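PDB 3GKB: putative enoyl-CoA hydratase from Streptomyces avermitilis, which is of undetermined exact function but probably acts on acyl-CoA thioesters, in the manner of enoyl-CoA hydratases and isomerases of the crotonase family. Local coordinates for residues Thr46-Ser51 and His104-Thr109; Ser15-Ala20 and Val205-Ala210; Glu39-Leu44 and Gly99-His104; Arg21-Asn26 and Val57-Asp62. All coordinates share one frame; numbering follows the deposited sequence.

Contact 1: residues Thr46-Ser51 and His104-Thr109; sequences TLADDS and HQPQVT
Gln107 reaches from just before strand 108-113 to the last turn of helix 34-48 and takes hold of Leu47 O. From CB, CG lies anti to the carbonyl carbon, beside the backbone N (chi1 -75°), and the chain then bends, which brings the amide over the helix end. CD comes within 3.7 Å of Leu47 O, OE1 lies 3.9 Å from Ala48 CA, and NE2 donates to Leu47 O at 2.8 Å. The donor stands above the carbonyl plane, and the bond is bent, with an N-H...O angle of 143°. Asp50 N meets the same oxygen from the opposite face at 2.9 Å. The second hydrogen of Gln107 NE2 can serve Val53 O, while Gln107 OE1 accepts from Gln105 NE2 at 3.0 Å, close to the Gln105 amide plane. Gln105 NE2 also bonds to Leu44 O. Beside this polar chain, Pro106 CG packs on Ala48 CB at 3.7 Å, and Leu47 turns its side chain onto Ile56. With NE2 donating and OE1 accepting, the orientation of the Gln107 amide is probably set; the two buried amides add a second donor to Leu47 O and Leu44 O, tying the helix end to 104-109.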
loop_
_atom_site.group_PDB
_atom_site.type_symbol
_atom_site.label_atom_id
_atom_site.label_comp_id
_atom_site.label_asym_id
_atom_site.label_seq_id
_atom_site.Cartn_x
_atom_site.Cartn_y
_atom_site.Cartn_z
ATOM N N THR B 46 -4.744 11.178 30.892
ATOM C CA THR B 46 -5.989 11.632 31.507
ATOM C C THR B 46 -7.194 11.362 30.601
ATOM O O THR B 46 -8.234 10.899 31.055
ATOM C CB THR B 46 -5.960 13.117 31.829
ATOM O OG1 THR B 46 -4.826 13.422 32.677
ATOM C CG2 THR B 46 -7.268 13.545 32.488
ATOM N N LEU B 47 -7.065 11.672 29.321
ATOM C CA LEU B 47 -8.172 11.419 28.395
ATOM C C LEU B 47 -8.504 9.949 28.245
ATOM O O LEU B 47 -9.687 9.610 28.116
ATOM C CB LEU B 47 -7.921 12.057 27.021
ATOM C CG LEU B 47 -8.031 13.585 26.960
ATOM C CD1 LEU B 47 -7.409 14.146 25.661
ATOM C CD2 LEU B 47 -9.516 13.998 27.112
ATOM N N ALA B 48 -7.488 9.075 28.291
ATOM C CA ALA B 48 -7.704 7.647 28.126
ATOM C C ALA B 48 -8.668 7.123 29.206
ATOM O O ALA B 48 -9.343 6.131 28.985
ATOM C CB ALA B 48 -6.368 6.846 28.154
ATOM N N ASP B 49 -8.722 7.801 30.352
ATOM C CA ASP B 49 -9.631 7.405 31.441
ATOM C C ASP B 49 -10.922 8.229 31.513
ATOM O O ASP B 49 -11.684 8.098 32.467
ATOM C CB ASP B 49 -8.882 7.434 32.783
ATOM C CG ASP B 49 -7.922 6.235 32.942
ATOM O OD1 ASP B 49 -7.914 5.318 32.092
ATOM O OD2 ASP B 49 -7.175 6.188 33.927
ATOM N N ASP B 50 -11.175 9.047 30.495
ATOM C CA ASP B 50 -12.364 9.904 30.436
ATOM C C ASP B 50 -13.409 9.292 29.511
ATOM O O ASP B 50 -13.317 9.387 28.279
ATOM C CB ASP B 50 -11.972 11.302 29.966
ATOM C CG ASP B 50 -13.097 12.334 30.125
ATOM O OD1 ASP B 50 -14.292 11.960 30.237
ATOM O OD2 ASP B 50 -12.761 13.535 30.099
ATOM N N SER B 51 -14.437 8.692 30.105
ATOM C CA SER B 51 -15.464 8.027 29.326
ATOM C C SER B 51 -16.344 9.022 28.549
ATOM O O SER B 51 -17.052 8.611 27.659
ATOM C CB SER B 51 -16.324 7.097 30.219
ATOM O OG SER B 51 -16.638 7.745 31.432
ATOM N N HIS B 104 -1.757 3.729 20.642
ATOM C CA HIS B 104 -2.537 2.880 21.562
ATOM C C HIS B 104 -3.677 3.598 22.307
ATOM O O HIS B 104 -4.339 3.010 23.186
ATOM C CB HIS B 104 -1.570 2.190 22.520
ATOM C CG HIS B 104 -0.629 1.265 21.819
ATOM N ND1 HIS B 104 0.646 1.638 21.465
ATOM C CD2 HIS B 104 -0.793 -0.006 21.380
ATOM C CE1 HIS B 104 1.237 0.624 20.851
ATOM N NE2 HIS B 104 0.386 -0.386 20.791
ATOM N N GLN B 105 -3.937 4.848 21.929
ATOM C CA GLN B 105 -4.978 5.661 22.579
ATOM C C GLN B 105 -6.352 5.001 22.351
ATOM O O GLN B 105 -6.637 4.490 21.244
ATOM C CB GLN B 105 -4.939 7.085 22.032
ATOM C CG GLN B 105 -5.773 8.146 22.800
ATOM C CD GLN B 105 -5.205 8.482 24.177
ATOM O OE1 GLN B 105 -4.000 8.339 24.432
ATOM N NE2 GLN B 105 -6.076 8.937 25.077
ATOM N N PRO B 106 -7.204 4.948 23.401
ATOM C CA PRO B 106 -8.526 4.332 23.211
ATOM C C PRO B 106 -9.447 5.126 22.278
ATOM O O PRO B 106 -10.152 4.530 21.471
ATOM C CB PRO B 106 -9.122 4.262 24.625
ATOM C CG PRO B 106 -8.210 4.929 25.513
ATOM C CD PRO B 106 -6.882 5.145 24.822
ATOM N N GLN B 107 -9.471 6.450 22.422
ATOM C CA GLN B 107 -10.244 7.335 21.546
ATOM C C GLN B 107 -9.744 7.233 20.108
ATOM O O GLN B 107 -8.586 6.939 19.868
ATOM C CB GLN B 107 -10.099 8.804 21.970
ATOM C CG GLN B 107 -10.868 9.199 23.223
ATOM C CD GLN B 107 -10.125 8.867 24.534
ATOM O OE1 GLN B 107 -8.958 8.502 24.522
ATOM N NE2 GLN B 107 -10.820 9.005 25.665
ATOM N N VAL B 108 -10.607 7.550 19.154
ATOM C CA VAL B 108 -10.149 7.706 17.767
ATOM C C VAL B 108 -9.297 8.964 17.726
ATOM O O VAL B 108 -9.719 10.015 18.243
ATOM C CB VAL B 108 -11.336 7.880 16.816
ATOM C CG1 VAL B 108 -10.830 8.196 15.375
ATOM C CG2 VAL B 108 -12.238 6.641 16.857
ATOM N N THR B 109 -8.090 8.876 17.162
ATOM C CA THR B 109 -7.192 10.029 17.094
ATOM C C THR B 109 -7.119 10.542 15.623
ATOM O O THR B 109 -6.934 9.762 14.653
ATOM C CB THR B 109 -5.796 9.672 17.591
ATOM O OG1 THR B 109 -5.309 8.511 16.881
ATOM C CG2 THR B 109 -5.805 9.378 19.120
#

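Contact 2: residues Ser15-Ala20 and Val205-Ala210; sequences SEHGVA and VARNIA
Val19 presses its CG2 methyl against helix 195-210, 3.7 Å from Ala210 CB and 3.8 Å from both Ala206 O and Arg207 CD. With CG2 beside its own backbone N and CG1 on the other branch (chi1 179°), the valine straddles the helix surface, CG1 meeting Ala206 CB at a longer 4.2 Å. Small alanines one turn apart let the chain come this near, and Gly18 CA lies 5.6 Å from Ala210 CA. His17 and Gly18 form the two-residue loop of a beta-hairpin, a type I' turn from Glu16 to Val19 that links strands 11-16 and 19-24 at the edge of the sheet. At Gly18 a side chain would jam against the carbonyl O of His17 and crowd Ala210 CB. On the solvent side two exposed side chains meet without a hydrogen bond between them. Arg207, bent at CG and CD, lays its guanidinium over one face of the His17 imidazole, the two planes 21° apart, with NH2 3.4 Å from His17 CD2; Glu16 CG covers the opposite face. Both His17 and Arg207 also touch a crystal neighbour, which may influence their pose. Behind the helix, Ile209 packs on Leu173 of the second subunit.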
loop_
_atom_site.group_PDB
_atom_site.type_symbol
_atom_site.label_atom_id
_atom_site.label_comp_id
_atom_site.label_asym_id
_atom_site.label_seq_id
_atom_site.Cartn_x
_atom_site.Cartn_y
_atom_site.Cartn_z
ATOM N N SER B 15 -12.934 20.060 25.448
ATOM C CA SER B 15 -13.729 18.966 25.002
ATOM C C SER B 15 -15.200 19.273 25.183
ATOM O O SER B 15 -15.604 19.965 26.123
ATOM C CB SER B 15 -13.332 17.675 25.718
ATOM O OG SER B 15 -13.753 17.707 27.057
ATOM N N GLU B 16 -15.978 18.753 24.257
ATOM C CA GLU B 16 -17.404 18.965 24.226
ATOM C C GLU B 16 -17.972 17.989 23.228
ATOM O O GLU B 16 -17.324 17.690 22.226
ATOM C CB GLU B 16 -17.688 20.390 23.776
ATOM C CG GLU B 16 -19.005 20.943 24.213
ATOM C CD GLU B 16 -19.098 22.423 23.886
ATOM O OE1 GLU B 16 -19.043 22.787 22.702
ATOM O OE2 GLU B 16 -19.195 23.230 24.815
ATOM N N HIS B 17 -19.194 17.538 23.482
ATOM C CA HIS B 17 -19.928 16.654 22.563
ATOM C C HIS B 17 -19.156 15.369 22.214
ATOM O O HIS B 17 -19.350 14.788 21.136
ATOM C CB HIS B 17 -20.312 17.376 21.261
ATOM C CG HIS B 17 -20.930 18.720 21.464
ATOM N ND1 HIS B 17 -22.053 18.921 22.242
ATOM C CD2 HIS B 17 -20.581 19.935 20.981
ATOM C CE1 HIS B 17 -22.358 20.208 22.237
ATOM N NE2 HIS B 17 -21.483 20.844 21.482
ATOM N N GLY B 18 -18.282 14.930 23.119
ATOM C CA GLY B 18 -17.505 13.708 22.911
ATOM C C GLY B 18 -16.211 13.889 22.112
ATOM O O GLY B 18 -15.503 12.916 21.853
ATOM N N VAL B 19 -15.874 15.126 21.757
ATOM C CA VAL B 19 -14.630 15.382 20.987
ATOM C C VAL B 19 -13.695 16.254 21.818
ATOM O O VAL B 19 -14.090 17.337 22.236
ATOM C CB VAL B 19 -14.913 16.067 19.643
ATOM C CG1 VAL B 19 -13.588 16.351 18.884
ATOM C CG2 VAL B 19 -15.889 15.251 18.757
ATOM N N ALA B 20 -12.471 15.786 22.086
ATOM C CA ALA B 20 -11.434 16.664 22.645
ATOM C C ALA B 20 -10.575 17.246 21.542
ATOM O O ALA B 20 -10.226 16.549 20.611
ATOM C CB ALA B 20 -10.580 15.929 23.647
ATOM N N VAL B 205 -16.016 14.903 10.266
ATOM C CA VAL B 205 -15.560 13.523 10.517
ATOM C C VAL B 205 -15.561 13.268 12.032
ATOM O O VAL B 205 -16.086 12.266 12.490
ATOM C CB VAL B 205 -14.156 13.270 9.926
ATOM C CG1 VAL B 205 -13.509 12.012 10.528
ATOM C CG2 VAL B 205 -14.239 13.192 8.368
ATOM N N ALA B 206 -14.986 14.187 12.804
ATOM C CA ALA B 206 -14.886 14.022 14.265
ATOM C C ALA B 206 -16.259 13.906 14.937
ATOM O O ALA B 206 -16.479 13.029 15.763
ATOM C CB ALA B 206 -14.046 15.161 14.907
ATOM N N ARG B 207 -17.170 14.784 14.565
ATOM C CA ARG B 207 -18.505 14.800 15.138
ATOM C C ARG B 207 -19.301 13.596 14.714
ATOM O O ARG B 207 -19.989 13.022 15.540
ATOM C CB ARG B 207 -19.241 16.106 14.820
ATOM C CG ARG B 207 -18.617 17.320 15.565
ATOM C CD ARG B 207 -18.692 17.263 17.120
ATOM N NE ARG B 207 -20.084 17.210 17.564
ATOM C CZ ARG B 207 -20.878 18.269 17.755
ATOM N NH1 ARG B 207 -22.135 18.075 18.134
ATOM N NH2 ARG B 207 -20.427 19.518 17.581
ATOM N N ASN B 208 -19.152 13.169 13.460
ATOM C CA ASN B 208 -19.841 11.957 12.974
ATOM C C ASN B 208 -19.369 10.686 13.676
ATOM O O ASN B 208 -20.183 9.822 14.006
ATOM C CB ASN B 208 -19.702 11.805 11.450
ATOM C CG ASN B 208 -20.634 12.724 10.670
ATOM O OD1 ASN B 208 -21.377 13.500 11.252
ATOM N ND2 ASN B 208 -20.588 12.638 9.337
ATOM N N ILE B 209 -18.063 10.587 13.933
ATOM C CA ILE B 209 -17.532 9.478 14.679
ATOM C C ILE B 209 -17.975 9.535 16.135
ATOM O O ILE B 209 -18.358 8.504 16.702
ATOM C CB ILE B 209 -15.986 9.338 14.528
ATOM C CG1 ILE B 209 -15.638 9.029 13.055
ATOM C CG2 ILE B 209 -15.446 8.259 15.487
ATOM C CD1 ILE B 209 -14.125 9.020 12.710
ATOM N N ALA B 210 -17.933 10.720 16.746
ATOM C CA ALA B 210 -18.373 10.852 18.149
ATOM C C ALA B 210 -19.877 10.555 18.309
ATOM O O ALA B 210 -20.301 10.099 19.361
ATOM C CB ALA B 210 -18.039 12.242 18.697
#

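Contact 3: residues Glu39-Leu44 and Gly99-His104; sequences ELRTVL and GELIRH
Behind the face where Leu101 meets Arg41 and Leu44, the flat groups at and just after the end of helix 96-103 are gripped at their edges. The Arg103 guanidinium takes the Glu100 carboxylate side-on, NH1 to OE1 at 2.7 Å and NE to OE2 at 2.9 Å, both oxygens near its plane. At the edge of the His104 ring, ND1 donates to Glu100 O at 2.8 Å, nearly in the ring plane; His104 N reaches the same carbonyl from its other face. The interhelical contact itself is apolar. Leu101 CG stands anti to the backbone N (chi1 -173°), sending the branch toward helix 34-48, where CD2 meets Arg41 CA at 3.7 Å and Leu44 CD1 at 3.9 Å. Leu44 CD1 rests on Ile102 CG1. With an alanine at Leu101 the branch touching Arg41 CA and Leu44 would be gone, which is likely to open a gap beside Arg41 and leave Leu44 CD1 less firmly held. The short helical segments run nearly parallel, crossing at 16° with axes 10.7 Å apart. Phe124 of helix 120-127 touches both Leu40 and Ile102, Leu11 of strand 11-16 packs on Leu40, and helix 78-87 meets Arg41 through Leu84 and Ser87.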
loop_
_atom_site.group_PDB
_atom_site.type_symbol
_atom_site.label_atom_id
_atom_site.label_comp_id
_atom_site.label_asym_id
_atom_site.label_seq_id
_atom_site.Cartn_x
_atom_site.Cartn_y
_atom_site.Cartn_z
ATOM N N GLU B 39 3.767 17.007 28.809
ATOM C CA GLU B 39 2.394 17.510 28.814
ATOM C C GLU B 39 1.493 16.640 27.925
ATOM O O GLU B 39 0.343 16.393 28.277
ATOM C CB GLU B 39 2.318 18.991 28.404
ATOM C CG GLU B 39 2.914 19.941 29.439
ATOM C CD GLU B 39 2.760 21.403 29.087
ATOM O OE1 GLU B 39 2.461 21.749 27.921
ATOM O OE2 GLU B 39 2.970 22.235 30.001
ATOM N N LEU B 40 2.015 16.193 26.781
ATOM C CA LEU B 40 1.287 15.253 25.929
ATOM C C LEU B 40 0.951 13.959 26.685
ATOM O O LEU B 40 -0.178 13.442 26.605
ATOM C CB LEU B 40 2.104 14.909 24.669
ATOM C CG LEU B 40 2.062 15.936 23.559
ATOM C CD1 LEU B 40 3.212 15.690 22.582
ATOM C CD2 LEU B 40 0.681 15.883 22.828
ATOM N N ARG B 41 1.917 13.422 27.416
ATOM C CA ARG B 41 1.672 12.219 28.196
ATOM C C ARG B 41 0.567 12.446 29.219
ATOM O O ARG B 41 -0.358 11.634 29.344
ATOM C CB ARG B 41 2.948 11.759 28.901
ATOM C CG ARG B 41 2.795 10.362 29.485
ATOM C CD ARG B 41 4.133 9.736 29.863
ATOM N NE ARG B 41 4.547 10.278 31.160
ATOM C CZ ARG B 41 5.630 11.027 31.398
ATOM N NH1 ARG B 41 6.474 11.358 30.429
ATOM N NH2 ARG B 41 5.883 11.454 32.632
ATOM N N THR B 42 0.662 13.550 29.952
ATOM C CA THR B 42 -0.358 13.888 30.958
ATOM C C THR B 42 -1.755 14.000 30.360
ATOM O O THR B 42 -2.710 13.388 30.872
ATOM C CB THR B 42 -0.004 15.194 31.713
ATOM O OG1 THR B 42 1.282 15.046 32.322
ATOM C CG2 THR B 42 -1.041 15.492 32.790
ATOM N N VAL B 43 -1.877 14.758 29.273
ATOM C CA VAL B 43 -3.182 14.988 28.680
ATOM C C VAL B 43 -3.758 13.707 28.079
ATOM O O VAL B 43 -4.922 13.395 28.326
ATOM C CB VAL B 43 -3.165 16.105 27.634
ATOM C CG1 VAL B 43 -4.520 16.170 26.912
ATOM C CG2 VAL B 43 -2.897 17.412 28.294
ATOM N N LEU B 44 -2.951 12.944 27.347
ATOM C CA LEU B 44 -3.467 11.723 26.748
ATOM C C LEU B 44 -3.784 10.641 27.781
ATOM O O LEU B 44 -4.764 9.927 27.647
ATOM C CB LEU B 44 -2.539 11.197 25.651
ATOM C CG LEU B 44 -2.474 12.058 24.382
ATOM C CD1 LEU B 44 -1.414 11.515 23.425
ATOM C CD2 LEU B 44 -3.833 12.148 23.665
ATOM N N GLY B 99 4.791 8.665 19.805
ATOM C CA GLY B 99 3.971 7.969 18.810
ATOM C C GLY B 99 3.297 6.710 19.356
ATOM O O GLY B 99 2.144 6.420 19.042
ATOM N N GLU B 100 3.987 5.972 20.208
ATOM C CA GLU B 100 3.395 4.771 20.775
ATOM C C GLU B 100 2.220 5.078 21.694
ATOM O O GLU B 100 1.243 4.341 21.704
ATOM C CB GLU B 100 4.463 3.890 21.444
ATOM C CG GLU B 100 5.416 3.272 20.401
ATOM C CD GLU B 100 4.673 2.479 19.341
ATOM O OE1 GLU B 100 4.199 1.344 19.616
ATOM O OE2 GLU B 100 4.538 3.014 18.219
ATOM N N LEU B 101 2.273 6.189 22.435
ATOM C CA LEU B 101 1.097 6.606 23.242
ATOM C C LEU B 101 -0.101 6.903 22.317
ATOM O O LEU B 101 -1.204 6.405 22.515
ATOM C CB LEU B 101 1.465 7.822 24.070
ATOM C CG LEU B 101 0.460 8.322 25.111
ATOM C CD1 LEU B 101 0.194 7.261 26.156
ATOM C CD2 LEU B 101 1.053 9.592 25.696
ATOM N N ILE B 102 0.144 7.670 21.261
ATOM C CA ILE B 102 -0.906 7.992 20.273
ATOM C C ILE B 102 -1.485 6.713 19.626
ATOM O O ILE B 102 -2.718 6.547 19.503
ATOM C CB ILE B 102 -0.363 8.957 19.178
ATOM C CG1 ILE B 102 -0.026 10.326 19.773
ATOM C CG2 ILE B 102 -1.386 9.121 18.052
ATOM C CD1 ILE B 102 0.906 11.215 18.920
ATOM N N ARG B 103 -0.609 5.829 19.181
ATOM C CA ARG B 103 -1.046 4.615 18.466
ATOM C C ARG B 103 -1.961 3.722 19.323
ATOM O O ARG B 103 -2.798 3.022 18.785
ATOM C CB ARG B 103 0.145 3.744 18.055
ATOM C CG ARG B 103 0.896 4.204 16.813
ATOM C CD ARG B 103 1.442 3.023 16.004
ATOM N NE ARG B 103 2.216 2.099 16.811
ATOM C CZ ARG B 103 2.078 0.771 16.858
ATOM N NH1 ARG B 103 2.875 0.060 17.660
ATOM N NH2 ARG B 103 1.201 0.132 16.100
ATOM N N HIS B 104 -1.757 3.729 20.642
ATOM C CA HIS B 104 -2.537 2.880 21.562
ATOM C C HIS B 104 -3.677 3.598 22.307
ATOM O O HIS B 104 -4.339 3.010 23.186
ATOM C CB HIS B 104 -1.570 2.190 22.520
ATOM C CG HIS B 104 -0.629 1.265 21.819
ATOM N ND1 HIS B 104 0.646 1.638 21.465
ATOM C CD2 HIS B 104 -0.793 -0.006 21.380
ATOM C CE1 HIS B 104 1.237 0.624 20.851
ATOM N NE2 HIS B 104 0.386 -0.386 20.791
#

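Contact 4: residues Arg21-Asn26 and Val57-Asp62; sequences RIILDN and VFSSAD
Strands 19-24 and 55-60 are the two parallel strands of a beta-alpha-beta unit whose connecting helix is 34-48, part of the mixed sheet in this crotonase-like fold, and Ile22 with Phe58 and Ile23 with Ser59 pair in register across them. The backbone bonds alternate: Ile22 N to Val57 O (2.8 Å), Ser59 N to Ile22 O (3.0 Å), Leu24 N to Ser59 O (2.8 Å) and, past the last bridge, Ala61 N to Leu24 O (2.8 Å), with an N-H...O angle of 176°. Ile22, Leu24, Phe58 and Ser60 share one face of the sheet, where helix 34-48 covers Ile22 and Phe58. There the two side chains lie side by side, Ile22 CD1 3.7 Å from Phe58 CE1, and Phe124 meets the Phe58 ring edge-to-face. On the other face Ile23 CG1 approaches Ser59 OG. Where strand 55-60 ends, Ser60 OG, anti to the backbone N (chi1 178°), accepts from Asp62 N at 2.9 Å in an ST turn and also bonds to Phe65 O. Replacing Ser60 by alanine removes that hydroxyl, and Asp62 N and Phe65 O would probably lose their shared partner, freeing the turn to shift. Alongside, Ala61 CB sits 3.6 Å from Asp25 CG, while Asp25 OD2 forms a salt bridge with Arg12.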
loop_
_atom_site.group_PDB
_atom_site.type_symbol
_atom_site.label_atom_id
_atom_site.label_comp_id
_atom_site.label_asym_id
_atom_site.label_seq_id
_atom_site.Cartn_x
_atom_site.Cartn_y
_atom_site.Cartn_z
ATOM N N ARG B 21 -10.268 18.536 21.626
ATOM C CA ARG B 21 -9.389 19.204 20.667
ATOM C C ARG B 21 -8.118 19.567 21.416
ATOM O O ARG B 21 -8.171 20.230 22.466
ATOM C CB ARG B 21 -10.049 20.458 20.085
ATOM C CG ARG B 21 -11.071 20.145 19.011
ATOM C CD ARG B 21 -11.621 21.415 18.424
ATOM N NE ARG B 21 -12.492 22.111 19.367
ATOM C CZ ARG B 21 -12.843 23.400 19.283
ATOM N NH1 ARG B 21 -12.394 24.179 18.300
ATOM N NH2 ARG B 21 -13.646 23.920 20.204
ATOM N N ILE B 22 -6.986 19.087 20.909
ATOM C CA ILE B 22 -5.697 19.400 21.493
ATOM C C ILE B 22 -5.004 20.312 20.495
ATOM O O ILE B 22 -4.749 19.918 19.369
ATOM C CB ILE B 22 -4.880 18.113 21.784
ATOM C CG1 ILE B 22 -5.617 17.228 22.814
ATOM C CG2 ILE B 22 -3.503 18.465 22.270
ATOM C CD1 ILE B 22 -4.926 15.889 23.090
ATOM N N ILE B 23 -4.742 21.543 20.909
ATOM C CA ILE B 23 -4.146 22.543 20.040
ATOM C C ILE B 23 -2.723 22.756 20.514
ATOM O O ILE B 23 -2.488 23.178 21.658
ATOM C CB ILE B 23 -4.911 23.898 20.097
ATOM C CG1 ILE B 23 -6.397 23.688 19.741
ATOM C CG2 ILE B 23 -4.237 24.912 19.149
ATOM C CD1 ILE B 23 -7.308 24.891 20.052
ATOM N N LEU B 24 -1.775 22.481 19.623
ATOM C CA LEU B 24 -0.363 22.543 19.913
ATOM C C LEU B 24 0.131 23.983 19.690
ATOM O O LEU B 24 -0.129 24.569 18.642
ATOM C CB LEU B 24 0.393 21.537 19.028
ATOM C CG LEU B 24 -0.086 20.074 19.157
ATOM C CD1 LEU B 24 0.222 19.260 17.896
ATOM C CD2 LEU B 24 0.545 19.430 20.346
ATOM N N ASP B 25 0.776 24.559 20.709
ATOM C CA ASP B 25 1.118 25.995 20.726
ATOM C C ASP B 25 2.368 26.229 21.572
ATOM O O ASP B 25 2.293 26.424 22.808
ATOM C CB ASP B 25 -0.071 26.820 21.232
ATOM C CG ASP B 25 0.086 28.334 21.000
ATOM O OD1 ASP B 25 1.145 28.790 20.516
ATOM O OD2 ASP B 25 -0.901 29.080 21.271
ATOM N N ASN B 26 3.525 26.134 20.911
ATOM C CA ASN B 26 4.825 26.265 21.566
ATOM C C ASN B 26 5.719 27.149 20.709
ATOM O O ASN B 26 6.578 26.656 19.978
ATOM C CB ASN B 26 5.467 24.896 21.797
ATOM C CG ASN B 26 6.758 24.981 22.528
ATOM O OD1 ASN B 26 6.902 25.792 23.435
ATOM N ND2 ASN B 26 7.707 24.113 22.176
ATOM N N VAL B 57 -8.897 15.335 18.398
ATOM C CA VAL B 57 -8.391 15.981 17.188
ATOM C C VAL B 57 -7.199 16.865 17.565
ATOM O O VAL B 57 -7.317 17.760 18.415
ATOM C CB VAL B 57 -9.418 16.872 16.484
ATOM C CG1 VAL B 57 -8.788 17.460 15.176
ATOM C CG2 VAL B 57 -10.708 16.111 16.142
ATOM N N PHE B 58 -6.067 16.608 16.931
ATOM C CA PHE B 58 -4.864 17.400 17.122
ATOM C C PHE B 58 -4.748 18.422 16.017
ATOM O O PHE B 58 -4.862 18.079 14.835
ATOM C CB PHE B 58 -3.623 16.512 17.057
ATOM C CG PHE B 58 -3.571 15.425 18.080
ATOM C CD1 PHE B 58 -3.043 15.650 19.331
ATOM C CD2 PHE B 58 -4.006 14.156 17.783
ATOM C CE1 PHE B 58 -2.951 14.615 20.267
ATOM C CE2 PHE B 58 -3.932 13.147 18.723
ATOM C CZ PHE B 58 -3.403 13.399 19.972
ATOM N N SER B 59 -4.493 19.665 16.405
ATOM C CA SER B 59 -4.268 20.733 15.442
ATOM C C SER B 59 -3.180 21.661 15.972
ATOM O O SER B 59 -2.732 21.553 17.115
ATOM C CB SER B 59 -5.574 21.492 15.145
ATOM O OG SER B 59 -6.006 22.232 16.283
ATOM N N SER B 60 -2.721 22.574 15.133
ATOM C CA SER B 60 -1.712 23.530 15.576
ATOM C C SER B 60 -2.212 24.981 15.632
ATOM O O SER B 60 -2.965 25.400 14.764
ATOM C CB SER B 60 -0.525 23.485 14.622
ATOM O OG SER B 60 0.449 24.431 15.015
ATOM N N ALA B 61 -1.733 25.738 16.612
ATOM C CA ALA B 61 -1.952 27.190 16.662
ATOM C C ALA B 61 -0.946 27.986 15.802
ATOM O O ALA B 61 -1.144 29.184 15.530
ATOM C CB ALA B 61 -1.925 27.662 18.122
ATOM N N ASP B 62 0.122 27.324 15.358
ATOM C CA ASP B 62 1.199 28.010 14.603
ATOM C C ASP B 62 0.800 28.080 13.124
ATOM O O ASP B 62 0.442 27.060 12.535
ATOM C CB ASP B 62 2.506 27.241 14.797
ATOM C CG ASP B 62 3.711 27.927 14.176
ATOM O OD1 ASP B 62 3.731 28.140 12.941
ATOM O OD2 ASP B 62 4.672 28.189 14.945
#

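How the contacts relate
Contact 3 is the buried one, apolar between two helices, whereas the other three are partly buried. Contact 4 and contact 2 both use strand 19-24, and Val57 bridges them by a probable backbone bond to Ala20 and by packing on Ala206. In contact 4 regular backbone bonding dominates; contact 2, at the hairpin edge, pairs alanine-valine packing with an exposed arginine lying over a histidine ring. Contacts 1 and 3 share helix 34-48 and His104, and a probable bond from Gln105 NE2 to Leu44 O joins them: buried side-chain amides bond to carbonyls of the helix's last turns at contact 1, leucines pack it at contact 3. Leu44 also meets Ile22 and Phe58 of contact 4, so one helix side serves sheet and helix alike.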